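Local coordinates for cytochrome b5-domain protein (Methanococcoides burtonii, PDB 6VZ6) that binds a b-type heme through two axial histidines in a cytochrome b5-like domain and probably takes part in electron transfer, at residues Tyr22-Lys26 against Asp64-Glu68; Glu19-Phe23 against Thr33-Trp38. All blocks are in the same frame, centred on the assembly; numbering follows the deposited sequence.

Contact 1 (Tyr22-Lys26 against Asp64-Glu68). With HEM (protoporphyrin IX containing Fe), chain B.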
ATOM      1  N   TYR A  22      -0.529   0.400   4.516  1.00 13.11           N
ATOM      2  CA  TYR A  22      -0.387  -0.745   3.621  1.00 10.86           C
ATOM      3  C   TYR A  22      -1.102  -0.452   2.313  1.00 16.05           C
ATOM      4  O   TYR A  22      -2.033   0.358   2.288  1.00 14.98           O
ATOM      5  CB  TYR A  22      -1.026  -2.006   4.202  1.00 13.25           C
ATOM      6  CG  TYR A  22      -0.380  -2.559   5.455  1.00 13.64           C
ATOM      7  CD1 TYR A  22       0.844  -2.073   5.939  1.00 15.69           C
ATOM      8  CD2 TYR A  22      -0.989  -3.583   6.136  1.00 13.26           C
ATOM      9  CE1 TYR A  22       1.431  -2.634   7.093  1.00 14.21           C
ATOM     10  CE2 TYR A  22      -0.421  -4.138   7.256  1.00 13.25           C
ATOM     11  CZ  TYR A  22       0.772  -3.658   7.732  1.00 15.54           C
ATOM     12  OH  TYR A  22       1.242  -4.275   8.839  1.00 17.62           O
ATOM     13  N   PHE A  23      -0.658  -1.095   1.232  1.00 12.58           N
ATOM     14  CA  PHE A  23      -1.475  -1.174   0.022  1.00 10.73           C
ATOM     15  C   PHE A  23      -1.242  -2.525  -0.646  1.00 11.45           C
ATOM     16  O   PHE A  23      -0.347  -3.275  -0.280  1.00 13.83           O
ATOM     17  CB  PHE A  23      -1.233  -0.002  -0.959  1.00 13.19           C
ATOM     18  CG  PHE A  23       0.184   0.169  -1.399  1.00 15.58           C
ATOM     19  CD1 PHE A  23       0.793  -0.774  -2.208  1.00 15.07           C
ATOM     20  CD2 PHE A  23       0.911   1.307  -1.023  1.00 16.55           C
ATOM     21  CE1 PHE A  23       2.116  -0.620  -2.608  1.00 13.96           C
ATOM     22  CE2 PHE A  23       2.221   1.481  -1.448  1.00 14.34           C
ATOM     23  CZ  PHE A  23       2.829   0.496  -2.214  1.00 17.39           C
ATOM     24  N   ALA A  24      -2.082  -2.859  -1.609  1.00 15.05           N
ATOM     25  CA  ALA A  24      -1.886  -4.078  -2.377  1.00 11.16           C
ATOM     26  C   ALA A  24      -1.456  -3.737  -3.794  1.00 13.89           C
ATOM     27  O   ALA A  24      -1.814  -2.699  -4.354  1.00 13.85           O
ATOM     28  CB  ALA A  24      -3.147  -4.936  -2.381  1.00 13.56           C
ATOM     29  N   TYR A  25      -0.620  -4.607  -4.336  1.00 13.92           N
ATOM     30  CA  TYR A  25      -0.161  -4.509  -5.712  1.00 15.69           C
ATOM     31  C   TYR A  25       0.049  -5.926  -6.226  1.00 15.14           C
ATOM     32  O   TYR A  25       0.883  -6.658  -5.679  1.00 13.08           O
ATOM     33  CB  TYR A  25       1.124  -3.700  -5.811  1.00 11.63           C
ATOM     34  CG  TYR A  25       1.668  -3.612  -7.223  1.00 10.88           C
ATOM     35  CD1 TYR A  25       1.109  -2.747  -8.129  1.00 15.70           C
ATOM     36  CD2 TYR A  25       2.736  -4.401  -7.639  1.00 16.01           C
ATOM     37  CE1 TYR A  25       1.600  -2.633  -9.413  1.00 19.01           C
ATOM     38  CE2 TYR A  25       3.245  -4.304  -8.946  1.00 13.70           C
ATOM     39  CZ  TYR A  25       2.642  -3.412  -9.825  1.00 19.96           C
ATOM     40  OH  TYR A  25       3.094  -3.256 -11.103  1.00 22.29           O
ATOM     41  N   LYS A  26      -0.749  -6.324  -7.229  1.00 13.49           N
ATOM     42  CA  LYS A  26      -0.629  -7.651  -7.825  1.00 15.19           C
ATOM     43  C   LYS A  26      -0.578  -8.733  -6.752  1.00 16.48           C
ATOM     44  O   LYS A  26       0.323  -9.570  -6.713  1.00 13.33           O
ATOM     45  CB  LYS A  26       0.603  -7.687  -8.745  1.00 16.15           C
ATOM     46  CG  LYS A  26       0.410  -6.719  -9.950  1.00 19.84           C
ATOM     47  CD  LYS A  26       1.515  -6.829 -10.982  1.00 27.06           C
ATOM     48  CE  LYS A  26       1.167  -6.052 -12.265  1.00 28.40           C
ATOM     49  NZ  LYS A  26       2.359  -5.844 -13.111  1.00 43.63           N
ATOM     50  N   ASP A  64       7.126  -0.073 -11.355  1.00 14.81           N
ATOM     51  CA  ASP A  64       6.882  -0.680 -10.053  1.00 18.50           C
ATOM     52  C   ASP A  64       8.178  -1.064  -9.343  1.00 23.14           C
ATOM     53  O   ASP A  64       8.125  -1.576  -8.214  1.00 16.21           O
ATOM     54  CB  ASP A  64       5.920  -1.880 -10.170  1.00 20.57           C
ATOM     55  CG  ASP A  64       6.450  -3.032 -11.008  1.00 20.44           C
ATOM     56  OD1 ASP A  64       7.652  -3.085 -11.264  1.00 20.64           O
ATOM     57  OD2 ASP A  64       5.617  -3.903 -11.389  1.00 17.99           O
ATOM     58  N   ASP A  65       9.337  -0.734  -9.933  1.00 22.05           N
ATOM     59  CA  ASP A  65      10.617  -0.928  -9.251  1.00 22.81           C
ATOM     60  C   ASP A  65      10.711  -0.111  -7.964  1.00 21.71           C
ATOM     61  O   ASP A  65      11.469  -0.478  -7.061  1.00 20.54           O
ATOM     62  CB  ASP A  65      11.763  -0.559 -10.200  1.00 36.14           C
ATOM     63  CG  ASP A  65      11.717   0.900 -10.626  1.00 47.32           C
ATOM     64  OD1 ASP A  65      10.654   1.353 -11.112  1.00 54.77           O
ATOM     65  OD2 ASP A  65      12.741   1.599 -10.480  1.00 60.98           O
ATOM     66  N   VAL A  66       9.931   0.965  -7.848  1.00 15.82           N
ATOM     67  CA  VAL A  66       9.943   1.740  -6.617  1.00 17.75           C
ATOM     68  C   VAL A  66       9.381   0.953  -5.433  1.00 18.40           C
ATOM     69  O   VAL A  66       9.611   1.331  -4.269  1.00 17.74           O
ATOM     70  CB  VAL A  66       9.172   3.057  -6.809  1.00 21.46           C
ATOM     71  CG1 VAL A  66       9.774   3.833  -7.953  1.00 25.56           C
ATOM     72  CG2 VAL A  66       7.714   2.780  -7.045  1.00 18.70           C
ATOM     73  N   LEU A  67       8.641  -0.130  -5.691  1.00 18.59           N
ATOM     74  CA  LEU A  67       8.123  -0.958  -4.604  1.00 16.61           C
ATOM     75  C   LEU A  67       9.192  -1.850  -3.977  1.00 18.37           C
ATOM     76  O   LEU A  67       9.015  -2.330  -2.852  1.00 19.64           O
ATOM     77  CB  LEU A  67       7.011  -1.890  -5.118  1.00 18.15           C
ATOM     78  CG  LEU A  67       5.743  -1.204  -5.602  1.00 22.55           C
ATOM     79  CD1 LEU A  67       4.804  -2.275  -6.082  1.00 24.22           C
ATOM     80  CD2 LEU A  67       5.150  -0.390  -4.494  1.00 25.95           C
ATOM     81  N   GLU A  68      10.274  -2.125  -4.693  1.00 16.88           N
ATOM     82  CA  GLU A  68      11.177  -3.192  -4.279  1.00 19.10           C
ATOM     83  C   GLU A  68      11.859  -2.906  -2.969  1.00 16.88           C
ATOM     84  O   GLU A  68      12.230  -3.848  -2.268  1.00 19.46           O
ATOM     85  CB  GLU A  68      12.225  -3.437  -5.355  1.00 22.64           C
ATOM     86  CG  GLU A  68      11.575  -3.897  -6.656  1.00 32.96           C
ATOM     87  CD  GLU A  68      12.578  -4.421  -7.681  1.00 32.57           C
ATOM     88  OE1 GLU A  68      13.796  -4.454  -7.389  1.00 46.22           O
ATOM     89  OE2 GLU A  68      12.127  -4.793  -8.776  1.00 34.94           O
TER
HETATM   90  CHA HEM B 101       7.415   7.071  -5.546  1.00 21.03           C
HETATM   91  CHB HEM B 101       4.203   9.869  -7.703  1.00 15.97           C
HETATM   92  CHC HEM B 101       0.997   6.300  -7.748  1.00 15.68           C
HETATM   93  CHD HEM B 101       4.010   3.727  -4.976  1.00 13.29           C
HETATM   94  C1A HEM B 101       6.861   8.109  -6.227  1.00 21.25           C
HETATM   95  C2A HEM B 101       7.562   9.278  -6.696  1.00 22.01           C
HETATM   96  C3A HEM B 101       6.645  10.068  -7.282  1.00 23.62           C
HETATM   97  C4A HEM B 101       5.366   9.396  -7.196  1.00 18.30           C
HETATM   98  CMA HEM B 101       6.817  11.439  -7.966  1.00 20.71           C
HETATM   99  CAA HEM B 101       9.085   9.494  -6.487  1.00 22.62           C
HETATM  100  CBA HEM B 101       9.796  10.039  -7.713  1.00 58.45           C
HETATM  101  CGA HEM B 101      10.056   8.885  -8.612  1.00 48.43           C
HETATM  102  O1A HEM B 101      10.237   7.790  -8.043  1.00 53.66           O
HETATM  103  O2A HEM B 101      10.075   9.064  -9.865  1.00 52.87           O
HETATM  104  C1B HEM B 101       3.077   9.134  -7.889  1.00 19.91           C
HETATM  105  C2B HEM B 101       1.921   9.675  -8.474  1.00 23.13           C
HETATM  106  C3B HEM B 101       0.997   8.729  -8.531  1.00 20.05           C
HETATM  107  C4B HEM B 101       1.555   7.535  -7.921  1.00 17.75           C
HETATM  108  CMB HEM B 101       1.801  11.106  -9.013  1.00 22.46           C
HETATM  109  CAB HEM B 101      -0.329   9.025  -9.261  1.00 24.59           C
HETATM  110  CBB HEM B 101      -0.870   8.073 -10.033  1.00 19.15           C
HETATM  111  C1C HEM B 101       1.543   5.275  -7.017  1.00 17.52           C
HETATM  112  C2C HEM B 101       0.944   3.964  -6.807  1.00 19.40           C
HETATM  113  C3C HEM B 101       1.779   3.254  -6.023  1.00 14.86           C
HETATM  114  C4C HEM B 101       2.930   4.092  -5.734  1.00 14.61           C
HETATM  115  CMC HEM B 101      -0.426   3.561  -7.382  1.00 14.74           C
HETATM  116  CAC HEM B 101       1.689   1.807  -5.443  1.00 20.22           C
HETATM  117  CBC HEM B 101       1.080   0.808  -6.053  1.00 23.64           C
HETATM  118  C1D HEM B 101       5.173   4.435  -4.822  1.00 19.73           C
HETATM  119  C2D HEM B 101       6.290   4.097  -3.953  1.00 17.98           C
HETATM  120  C3D HEM B 101       7.245   5.005  -4.130  1.00 16.48           C
HETATM  121  C4D HEM B 101       6.736   5.959  -5.082  1.00 17.07           C
HETATM  122  CMD HEM B 101       6.353   2.852  -3.034  1.00 17.49           C
HETATM  123  CAD HEM B 101       8.634   5.106  -3.445  1.00 15.33           C
HETATM  124  CBD HEM B 101       8.448   5.803  -2.099  1.00 18.22           C
HETATM  125  CGD HEM B 101       9.757   6.044  -1.376  1.00 21.43           C
HETATM  126  O1D HEM B 101       9.738   6.483  -0.207  1.00 17.20           O
HETATM  127  O2D HEM B 101      10.823   5.720  -1.939  1.00 19.97           O
HETATM  128  NA  HEM B 101       5.538   8.195  -6.556  1.00 19.34           N
HETATM  129  NB  HEM B 101       2.824   7.831  -7.527  1.00 17.82           N
HETATM  130  NC  HEM B 101       2.766   5.307  -6.371  1.00 17.14           N
HETATM  131  ND  HEM B 101       5.473   5.591  -5.487  1.00 17.39           N
HETATM  132 FE   HEM B 101       4.191   6.746  -6.503  1.00 15.96          FE
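F23 and L67 line the heme pocket of this cytochrome b5-like domain, and Y25 packs beside them, with D64 hydrogen-bonded to Y25 at the outer end. L67 forks between the two aromatic rings. Its CD1 lies over one face of the Y25 ring, 3.3 Å from Y25 CD2, while its CD2 comes to the edge of F23, near the ring plane, 3.4 Å from F23 CZ. K26 CG covers the opposite face of Y25, 3.8 Å above its centre. Leucine suits the place, each methyl meeting a different ring. F23 takes a less usual first torsion, CG between the backbone N and the carbonyl carbon (chi1 56°), and presents one face to the heme vinyl, whose CAC is 3.7 Å from F23 CZ.

The loop 64-68, which follows H62, one of the two axial ligands of the iron, is wound into turns of helical conformation, with L67 N bonded to D64 O. This winding places V66 against the porphyrin, V66 CG2 standing 3.7 Å from HEM C2D.

Further out, the phenol of Y25 is a hydrogen-bond donor: Y25 OH reaches D64 OD2 at 2.6 Å, using the anti lone pair of that oxygen, and ring and carboxylate planes stand 89° apart. Tyrosine combines a greasy ring for L67 and H57, which it meets edge-to-face, with a hydroxyl for D64. The extended chain of K26 brings K26 NZ to 4.2 Å from D64 OD2, too far for a salt bridge but likely to favour the charged carboxylate, and into a weak bond with Y25 OH.

Contact 2 (Glu19-Phe23 against Thr33-Trp38). With HEM (protoporphyrin IX containing Fe), chain B.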
ATOM      1  N   GLU A  19      -2.981   3.717  12.479  1.00 21.94           N
ATOM      2  CA  GLU A  19      -2.803   2.545  11.631  1.00 14.23           C
ATOM      3  C   GLU A  19      -1.624   2.722  10.681  1.00 14.75           C
ATOM      4  O   GLU A  19      -1.367   3.811  10.176  1.00 15.39           O
ATOM      5  CB  GLU A  19      -4.083   2.264  10.832  1.00 16.17           C
ATOM      6  CG  GLU A  19      -5.354   2.284  11.641  1.00 31.75           C
ATOM      7  CD  GLU A  19      -5.322   1.229  12.647  1.00 33.63           C
ATOM      8  OE1 GLU A  19      -4.797   0.147  12.298  1.00 35.34           O
ATOM      9  OE2 GLU A  19      -5.753   1.486  13.786  1.00 28.29           O
ATOM     10  N   LYS A  20      -0.906   1.637  10.436  1.00 18.84           N
ATOM     11  CA  LYS A  20       0.160   1.637   9.436  1.00 19.30           C
ATOM     12  C   LYS A  20      -0.415   1.840   8.037  1.00 13.38           C
ATOM     13  O   LYS A  20      -1.621   1.713   7.814  1.00 13.75           O
ATOM     14  CB  LYS A  20       0.934   0.322   9.480  1.00 15.80           C
ATOM     15  CG  LYS A  20       1.884   0.233  10.698  1.00 19.38           C
ATOM     16  CD  LYS A  20       2.677  -1.057  10.674  1.00 15.56           C
ATOM     17  CE  LYS A  20       3.625  -1.124  11.902  1.00 19.34           C
ATOM     18  NZ  LYS A  20       4.544  -2.277  11.836  1.00 23.62           N
ATOM     19  N   CYS A  21       0.459   2.167   7.098  1.00 15.84           N
ATOM     20  CA  CYS A  21       0.054   2.420   5.717  1.00 17.02           C
ATOM     21  C   CYS A  21       0.466   1.238   4.840  1.00 16.88           C
ATOM     22  O   CYS A  21       1.651   1.065   4.520  1.00 13.08           O
ATOM     23  CB  CYS A  21       0.644   3.721   5.185  1.00 19.83           C
ATOM     24  SG  CYS A  21      -0.101   4.171   3.545  1.00 19.47           S
ATOM     25  N   TYR A  22      -0.529   0.400   4.516  1.00 13.11           N
ATOM     26  CA  TYR A  22      -0.387  -0.745   3.621  1.00 10.86           C
ATOM     27  C   TYR A  22      -1.102  -0.452   2.313  1.00 16.05           C
ATOM     28  O   TYR A  22      -2.033   0.358   2.288  1.00 14.98           O
ATOM     29  CB  TYR A  22      -1.026  -2.006   4.202  1.00 13.25           C
ATOM     30  CG  TYR A  22      -0.380  -2.559   5.455  1.00 13.64           C
ATOM     31  CD1 TYR A  22       0.844  -2.073   5.939  1.00 15.69           C
ATOM     32  CD2 TYR A  22      -0.989  -3.583   6.136  1.00 13.26           C
ATOM     33  CE1 TYR A  22       1.431  -2.634   7.093  1.00 14.21           C
ATOM     34  CE2 TYR A  22      -0.421  -4.138   7.256  1.00 13.25           C
ATOM     35  CZ  TYR A  22       0.772  -3.658   7.732  1.00 15.54           C
ATOM     36  OH  TYR A  22       1.242  -4.275   8.839  1.00 17.62           O
ATOM     37  N   PHE A  23      -0.658  -1.095   1.232  1.00 12.58           N
ATOM     38  CA  PHE A  23      -1.475  -1.174   0.022  1.00 10.73           C
ATOM     39  C   PHE A  23      -1.242  -2.525  -0.646  1.00 11.45           C
ATOM     40  O   PHE A  23      -0.347  -3.275  -0.280  1.00 13.83           O
ATOM     41  CB  PHE A  23      -1.233  -0.002  -0.959  1.00 13.19           C
ATOM     42  CG  PHE A  23       0.184   0.169  -1.399  1.00 15.58           C
ATOM     43  CD1 PHE A  23       0.793  -0.774  -2.208  1.00 15.07           C
ATOM     44  CD2 PHE A  23       0.911   1.307  -1.023  1.00 16.55           C
ATOM     45  CE1 PHE A  23       2.116  -0.620  -2.608  1.00 13.96           C
ATOM     46  CE2 PHE A  23       2.221   1.481  -1.448  1.00 14.34           C
ATOM     47  CZ  PHE A  23       2.829   0.496  -2.214  1.00 17.39           C
ATOM     48  N   THR A  33       4.681   2.424   5.513  1.00 15.39           N
ATOM     49  CA  THR A  33       4.477   3.377   6.614  1.00 18.48           C
ATOM     50  C   THR A  33       5.655   4.341   6.751  1.00 19.79           C
ATOM     51  O   THR A  33       5.463   5.518   7.096  1.00 19.56           O
ATOM     52  CB  THR A  33       4.298   2.602   7.939  1.00 21.55           C
ATOM     53  OG1 THR A  33       3.226   1.681   7.819  1.00 18.93           O
ATOM     54  CG2 THR A  33       4.041   3.532   9.110  1.00 22.76           C
ATOM     55  N   GLU A  34       6.862   3.844   6.447  1.00 18.54           N
ATOM     56  CA  GLU A  34       8.123   4.549   6.604  1.00 28.28           C
ATOM     57  C   GLU A  34       8.427   5.512   5.477  1.00 29.77           C
ATOM     58  O   GLU A  34       9.307   6.352   5.623  1.00 30.75           O
ATOM     59  CB  GLU A  34       9.281   3.528   6.619  1.00 28.94           C
ATOM     60  CG  GLU A  34       9.256   2.478   5.402  1.00 58.47           C
ATOM     61  CD  GLU A  34       8.342   1.240   5.630  1.00 70.22           C
ATOM     62  OE1 GLU A  34       8.820   0.147   5.966  1.00 60.25           O
ATOM     63  OE2 GLU A  34       7.148   1.325   5.444  1.00 57.52           O
ATOM     64  N   SER A  35       7.744   5.418   4.348  1.00 25.84           N
ATOM     65  CA  SER A  35       8.094   6.243   3.211  1.00 20.08           C
ATOM     66  C   SER A  35       7.735   7.704   3.476  1.00 20.94           C
ATOM     67  O   SER A  35       6.616   8.031   3.904  1.00 19.97           O
ATOM     68  CB  SER A  35       7.367   5.760   1.961  1.00 24.04           C
ATOM     69  OG  SER A  35       7.400   6.769   0.957  1.00 22.21           O
ATOM     70  N   MET A  36       8.678   8.587   3.180  1.00 22.74           N
ATOM     71  CA  MET A  36       8.401  10.013   3.255  1.00 29.43           C
ATOM     72  C   MET A  36       7.370  10.457   2.231  1.00 28.51           C
ATOM     73  O   MET A  36       6.834  11.555   2.370  1.00 25.59           O
ATOM     74  CB  MET A  36       9.694  10.815   3.045  1.00 40.95           C
ATOM     75  CG  MET A  36      10.725  10.710   4.182  1.00 55.38           C
ATOM     76  SD  MET A  36      12.153  11.818   3.977  1.00124.89           S
ATOM     77  CE  MET A  36      11.970  12.384   2.280  1.00 67.36           C
ATOM     78  N   LEU A  37       7.088   9.652   1.200  1.00 20.11           N
ATOM     79  CA  LEU A  37       6.056   9.989   0.223  1.00 14.99           C
ATOM     80  C   LEU A  37       4.700   9.378   0.529  1.00 19.34           C
ATOM     81  O   LEU A  37       3.752   9.572  -0.253  1.00 18.09           O
ATOM     82  CB  LEU A  37       6.490   9.572  -1.175  1.00 19.53           C
ATOM     83  CG  LEU A  37       7.858  10.094  -1.598  1.00 31.84           C
ATOM     84  CD1 LEU A  37       8.228   9.786  -3.014  1.00 25.75           C
ATOM     85  CD2 LEU A  37       7.900  11.615  -1.396  1.00 38.29           C
ATOM     86  N   TRP A  38       4.563   8.677   1.646  1.00 15.11           N
ATOM     87  CA  TRP A  38       3.289   8.116   2.069  1.00 15.97           C
ATOM     88  C   TRP A  38       2.895   8.633   3.446  1.00 22.01           C
ATOM     89  O   TRP A  38       2.199   7.949   4.194  1.00 22.84           O
ATOM     90  CB  TRP A  38       3.329   6.585   2.052  1.00 13.29           C
ATOM     91  CG  TRP A  38       3.234   6.065   0.653  1.00 14.94           C
ATOM     92  CD1 TRP A  38       4.269   5.850  -0.193  1.00 17.42           C
ATOM     93  CD2 TRP A  38       2.041   5.722  -0.067  1.00 13.50           C
ATOM     94  NE1 TRP A  38       3.805   5.380  -1.403  1.00 19.54           N
ATOM     95  CE2 TRP A  38       2.440   5.304  -1.354  1.00 16.80           C
ATOM     96  CE3 TRP A  38       0.673   5.699   0.262  1.00 16.71           C
ATOM     97  CZ2 TRP A  38       1.524   4.911  -2.336  1.00 14.98           C
ATOM     98  CZ3 TRP A  38      -0.242   5.301  -0.724  1.00 15.71           C
ATOM     99  CH2 TRP A  38       0.188   4.898  -1.996  1.00 15.42           C
TER
HETATM  100  CHA HEM B 101       7.415   7.071  -5.546  1.00 21.03           C
HETATM  101  CHB HEM B 101       4.203   9.869  -7.703  1.00 15.97           C
HETATM  102  CHC HEM B 101       0.997   6.300  -7.748  1.00 15.68           C
HETATM  103  CHD HEM B 101       4.010   3.727  -4.976  1.00 13.29           C
HETATM  104  C1A HEM B 101       6.861   8.109  -6.227  1.00 21.25           C
HETATM  105  C2A HEM B 101       7.562   9.278  -6.696  1.00 22.01           C
HETATM  106  C3A HEM B 101       6.645  10.068  -7.282  1.00 23.62           C
HETATM  107  C4A HEM B 101       5.366   9.396  -7.196  1.00 18.30           C
HETATM  108  CMA HEM B 101       6.817  11.439  -7.966  1.00 20.71           C
HETATM  109  CAA HEM B 101       9.085   9.494  -6.487  1.00 22.62           C
HETATM  110  CBA HEM B 101       9.796  10.039  -7.713  1.00 58.45           C
HETATM  111  CGA HEM B 101      10.056   8.885  -8.612  1.00 48.43           C
HETATM  112  O1A HEM B 101      10.237   7.790  -8.043  1.00 53.66           O
HETATM  113  O2A HEM B 101      10.075   9.064  -9.865  1.00 52.87           O
HETATM  114  C1B HEM B 101       3.077   9.134  -7.889  1.00 19.91           C
HETATM  115  C2B HEM B 101       1.921   9.675  -8.474  1.00 23.13           C
HETATM  116  C3B HEM B 101       0.997   8.729  -8.531  1.00 20.05           C
HETATM  117  C4B HEM B 101       1.555   7.535  -7.921  1.00 17.75           C
HETATM  118  CMB HEM B 101       1.801  11.106  -9.013  1.00 22.46           C
HETATM  119  CAB HEM B 101      -0.329   9.025  -9.261  1.00 24.59           C
HETATM  120  CBB HEM B 101      -0.870   8.073 -10.033  1.00 19.15           C
HETATM  121  C1C HEM B 101       1.543   5.275  -7.017  1.00 17.52           C
HETATM  122  C2C HEM B 101       0.944   3.964  -6.807  1.00 19.40           C
HETATM  123  C3C HEM B 101       1.779   3.254  -6.023  1.00 14.86           C
HETATM  124  C4C HEM B 101       2.930   4.092  -5.734  1.00 14.61           C
HETATM  125  CMC HEM B 101      -0.426   3.561  -7.382  1.00 14.74           C
HETATM  126  CAC HEM B 101       1.689   1.807  -5.443  1.00 20.22           C
HETATM  127  CBC HEM B 101       1.080   0.808  -6.053  1.00 23.64           C
HETATM  128  C1D HEM B 101       5.173   4.435  -4.822  1.00 19.73           C
HETATM  129  C2D HEM B 101       6.290   4.097  -3.953  1.00 17.98           C
HETATM  130  C3D HEM B 101       7.245   5.005  -4.130  1.00 16.48           C
HETATM  131  C4D HEM B 101       6.736   5.959  -5.082  1.00 17.07           C
HETATM  132  CMD HEM B 101       6.353   2.852  -3.034  1.00 17.49           C
HETATM  133  CAD HEM B 101       8.634   5.106  -3.445  1.00 15.33           C
HETATM  134  CBD HEM B 101       8.448   5.803  -2.099  1.00 18.22           C
HETATM  135  CGD HEM B 101       9.757   6.044  -1.376  1.00 21.43           C
HETATM  136  O1D HEM B 101       9.738   6.483  -0.207  1.00 17.20           O
HETATM  137  O2D HEM B 101      10.823   5.720  -1.939  1.00 19.97           O
HETATM  138  NA  HEM B 101       5.538   8.195  -6.556  1.00 19.34           N
HETATM  139  NB  HEM B 101       2.824   7.831  -7.527  1.00 17.82           N
HETATM  140  NC  HEM B 101       2.766   5.307  -6.371  1.00 17.14           N
HETATM  141  ND  HEM B 101       5.473   5.591  -5.487  1.00 17.39           N
HETATM  142 FE   HEM B 101       4.191   6.746  -6.503  1.00 15.96          FE
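With CG anti to the carbonyl carbon (chi1 -76°), W38 swings its indole in against F23 and C21, and C21 SG, anti to its own backbone N (chi1 -170°), extends to meet it. F23 and W38 line the b5-type heme pocket, with C21 behind them, where the loop after strand 28-31 makes a type I turn from S35 to W38. F23 CE2 sits over one face of the indole, toward its rim, 3.6 Å from W38 CZ2; the two ring planes are inclined at 42°. C21 SG approaches obliquely, 3.7 Å from W38 CE3, a small polarisable sulfur beside an aromatic rim. W38 also stacks on the axial ligand H43 and turns an edge to the porphyrin; an alanine here would probably open a gap between F23, C21 and H43 and strip H43 of its stacking partner, leaving it the bond from its ND1 to L37 O.

At the solvent side T33 OG1 is hydrogen-bonded to D31 OD1 and accepts from C21 N at 2.9 Å, so a short hydroxyl side chain serves two partners. S35 does likewise: its OG accepts from L37 N, closing an ST turn, and donates to a heme propionate, S35 OG lying 2.6 Å from HEM O1D.

Both contacts draw on the edge strand 22-25 of the mixed sheet, and their centres lie about 12 Å apart. Contact 2 spans a short stretch of chain, from the entry to that strand across hairpin partner 28-31 to the loop that follows it; contact 1 reaches much further along the sequence, past H43 and H62, to the loop before strand 72-76. Y22 and F23 belong to both. Both loops reach F23, which also has the heme against its ring, while 64-68 takes Y25 further along the strand and 33-38 takes K20 and C21 just before it. A single strand thus ties together pocket walls distant in sequence.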